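Local atomic coordinates of 450aa long hypothetical fmu protein (Pyrococcus horikoshii, PDB entry 2YXL), a protein that probably methylates cytosine at carbon 5 in RNA with S-adenosyl-L-methionine as methyl donor. Residues A268-T274 against R296-L300. Residues are numbered along the deposited sequence; the frame is centred on the assembly and turned at random.
Sequences AAPGGKT and RMKRL. With SFG (sinefungin), chain B.
Arg-296 reaches back from its helix across the loop at Ala-269 and Pro-270; bends at chi2 (-90°) and chi3 bring its chain alongside the proline, both side chains pointing the same way, with the guanidinium ending at the sinefungin ribose. There O3' of sinefungin sits over one face of the guanidinium, offset toward the rim and 3.0 Å from NH2 of Arg-296, while CD of Pro-270 meets its edge. The same NH2 gives a weak hydrogen bond of 3.3 Å to O of Ala-269, which lies oblique to the guanidinium plane, neither over a face nor at the edge, with a bent N-H...O angle of 126°. An alanine in place of Arg-296 would probably leave the Ala-269 carbonyl without this donor and open a gap beside Pro-270 and the ribose. CB of Ala-269 rests against the helix backbone, 3.4 Å from O of Arg-296, and CB of Pro-270, which follows a cis peptide bond, touches the guanidinium edge of Arg-299.

Leu-300, with CG anti to its backbone N (chi1 172°), sends its methyls into the turn: CD1 packs 3.6 Å from CA of Gly-271 and meets CG2 of Thr-274 tip to tip, and CD2 lies against CB of Ala-268. The amide N of Gly-271 and that of Gly-272 both donate to the sinefungin carboxylate O; the bond from N of Gly-272 to O of sinefungin measures 2.9 Å. This is the glycine-rich loop of a class I methyltransferase, joining strand 262-265 to helix 272-280; helix 294-306 packs beside it, and on strand 286-290 Ala-289 touches both Ala-268 and Leu-300, with Ile-287 against Thr-274.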
loop_
_atom_site.group_PDB
_atom_site.type_symbol
_atom_site.label_atom_id
_atom_site.label_comp_id
_atom_site.label_asym_id
_atom_site.label_seq_id
_atom_site.Cartn_x
_atom_site.Cartn_y
_atom_site.Cartn_z
ATOM N N ALA A 268 -2.847 7.906 12.701
ATOM C CA ALA A 268 -3.125 8.972 11.733
ATOM C C ALA A 268 -2.173 9.105 10.544
ATOM O O ALA A 268 -2.621 9.378 9.431
ATOM C CB ALA A 268 -3.250 10.309 12.456
ATOM N N ALA A 269 -0.874 8.936 10.784
ATOM C CA ALA A 269 0.146 9.168 9.756
ATOM C C ALA A 269 0.118 8.111 8.642
ATOM O O ALA A 269 -0.174 6.944 8.911
ATOM C CB ALA A 269 1.525 9.250 10.393
ATOM N N PRO A 270 0.435 8.505 7.388
ATOM C CA PRO A 270 0.899 9.811 6.901
ATOM C C PRO A 270 -0.187 10.885 6.803
ATOM O O PRO A 270 0.122 12.034 6.490
ATOM C CB PRO A 270 1.435 9.484 5.505
ATOM C CG PRO A 270 0.580 8.361 5.052
ATOM C CD PRO A 270 0.338 7.528 6.284
ATOM N N GLY A 271 -1.443 10.512 7.036
ATOM C CA GLY A 271 -2.511 11.497 7.163
ATOM C C GLY A 271 -3.528 11.589 6.044
ATOM O O GLY A 271 -4.152 12.636 5.861
ATOM N N GLY A 272 -3.707 10.499 5.302
ATOM C CA GLY A 272 -4.702 10.452 4.234
ATOM C C GLY A 272 -6.107 10.695 4.752
ATOM O O GLY A 272 -6.869 11.471 4.167
ATOM N N LYS A 273 -6.446 10.041 5.861
ATOM C CA LYS A 273 -7.790 10.137 6.421
ATOM C C LYS A 273 -7.989 11.347 7.330
ATOM O O LYS A 273 -9.043 11.983 7.287
ATOM C CB LYS A 273 -8.182 8.845 7.134
ATOM C CG LYS A 273 -8.349 7.672 6.198
ATOM C CD LYS A 273 -8.878 6.453 6.922
ATOM C CE LYS A 273 -8.768 5.203 6.056
ATOM N NZ LYS A 273 -7.357 4.850 5.724
ATOM N N THR A 274 -6.984 11.673 8.142
ATOM C CA THR A 274 -7.079 12.836 9.036
ATOM C C THR A 274 -7.167 14.155 8.264
ATOM O O THR A 274 -7.843 15.085 8.700
ATOM C CB THR A 274 -5.953 12.884 10.117
ATOM O OG1 THR A 274 -5.809 14.222 10.609
ATOM C CG2 THR A 274 -4.631 12.421 9.567
ATOM N N ARG A 296 6.905 9.223 9.933
ATOM C CA ARG A 296 5.629 9.216 9.221
ATOM C C ARG A 296 4.810 10.445 9.607
ATOM O O ARG A 296 4.038 10.969 8.799
ATOM C CB ARG A 296 4.835 7.943 9.533
ATOM C CG ARG A 296 5.470 6.640 9.057
ATOM C CD ARG A 296 5.047 6.241 7.656
ATOM N NE ARG A 296 3.621 5.923 7.571
ATOM C CZ ARG A 296 3.082 4.747 7.889
ATOM N NH1 ARG A 296 3.841 3.752 8.332
ATOM N NH2 ARG A 296 1.771 4.571 7.768
ATOM N N MET A 297 4.985 10.894 10.849
ATOM C CA MET A 297 4.278 12.062 11.371
ATOM C C MET A 297 4.732 13.354 10.690
ATOM O O MET A 297 3.924 14.264 10.485
ATOM C CB MET A 297 4.452 12.164 12.891
ATOM C CG MET A 297 3.641 13.277 13.549
ATOM S SD MET A 297 1.862 12.978 13.556
ATOM C CE MET A 297 1.676 12.058 15.080
ATOM N N LYS A 298 6.016 13.428 10.338
ATOM C CA LYS A 298 6.556 14.605 9.651
ATOM C C LYS A 298 5.949 14.784 8.254
ATOM O O LYS A 298 5.890 15.904 7.741
ATOM C CB LYS A 298 8.096 14.584 9.612
ATOM C CG LYS A 298 8.731 13.610 8.620
ATOM C CD LYS A 298 9.042 14.276 7.277
ATOM C CE LYS A 298 9.354 13.249 6.190
ATOM N NZ LYS A 298 10.639 12.527 6.426
ATOM N N ARG A 299 5.502 13.683 7.650
ATOM C CA ARG A 299 4.793 13.738 6.374
ATOM C C ARG A 299 3.401 14.333 6.570
ATOM O O ARG A 299 2.947 15.135 5.753
ATOM C CB ARG A 299 4.695 12.353 5.728
ATOM C CG ARG A 299 6.021 11.784 5.236
ATOM C CD ARG A 299 5.839 10.934 3.981
ATOM N NE ARG A 299 5.051 9.723 4.218
ATOM C CZ ARG A 299 5.551 8.489 4.262
ATOM N NH1 ARG A 299 4.744 7.459 4.483
ATOM N NH2 ARG A 299 6.850 8.275 4.079
ATOM N N LEU A 300 2.744 13.942 7.662
ATOM C CA LEU A 300 1.432 14.477 8.029
ATOM C C LEU A 300 1.488 15.983 8.277
ATOM O O LEU A 300 0.605 16.716 7.833
ATOM C CB LEU A 300 0.851 13.732 9.244
ATOM C CG LEU A 300 -0.432 14.210 9.946
ATOM C CD1 LEU A 300 -1.562 14.517 8.976
ATOM C CD2 LEU A 300 -0.898 13.182 10.964
HETATM N N SFG B . -4.808 6.357 8.936
HETATM C CA SFG B . -3.556 6.555 8.184
HETATM C C SFG B . -3.848 7.275 6.851
HETATM O O SFG B . -2.909 7.906 6.323
HETATM O OXT SFG B . -5.007 7.192 6.391
HETATM C CB SFG B . -2.852 5.204 7.954
HETATM C CG SFG B . -2.398 4.580 9.288
HETATM C CD SFG B . -1.613 3.272 9.101
HETATM N NE SFG B . -2.498 2.272 8.489
HETATM C "C5'" SFG B . -1.117 2.687 10.443
HETATM C "C4'" SFG B . -0.327 3.685 11.328
HETATM O "O4'" SFG B . -0.530 3.253 12.694
HETATM C "C3'" SFG B . 1.196 3.655 11.111
HETATM O "O3'" SFG B . 1.633 4.966 10.727
HETATM C "C2'" SFG B . 1.772 3.271 12.482
HETATM O "O2'" SFG B . 2.949 4.029 12.785
HETATM C "C1'" SFG B . 0.639 3.685 13.415
HETATM N N9 SFG B . 0.644 3.010 14.746
HETATM C C8 SFG B . 0.844 1.711 14.981
HETATM N N7 SFG B . 0.760 1.474 16.291
HETATM C C5 SFG B . 0.505 2.630 16.897
HETATM C C6 SFG B . 0.317 3.003 18.226
HETATM N N6 SFG B . 0.383 2.101 19.202
HETATM N N1 SFG B . 0.067 4.294 18.510
HETATM C C2 SFG B . -0.000 5.203 17.546
HETATM N N3 SFG B . 0.175 4.878 16.270
HETATM C C4 SFG B . 0.427 3.606 15.916
#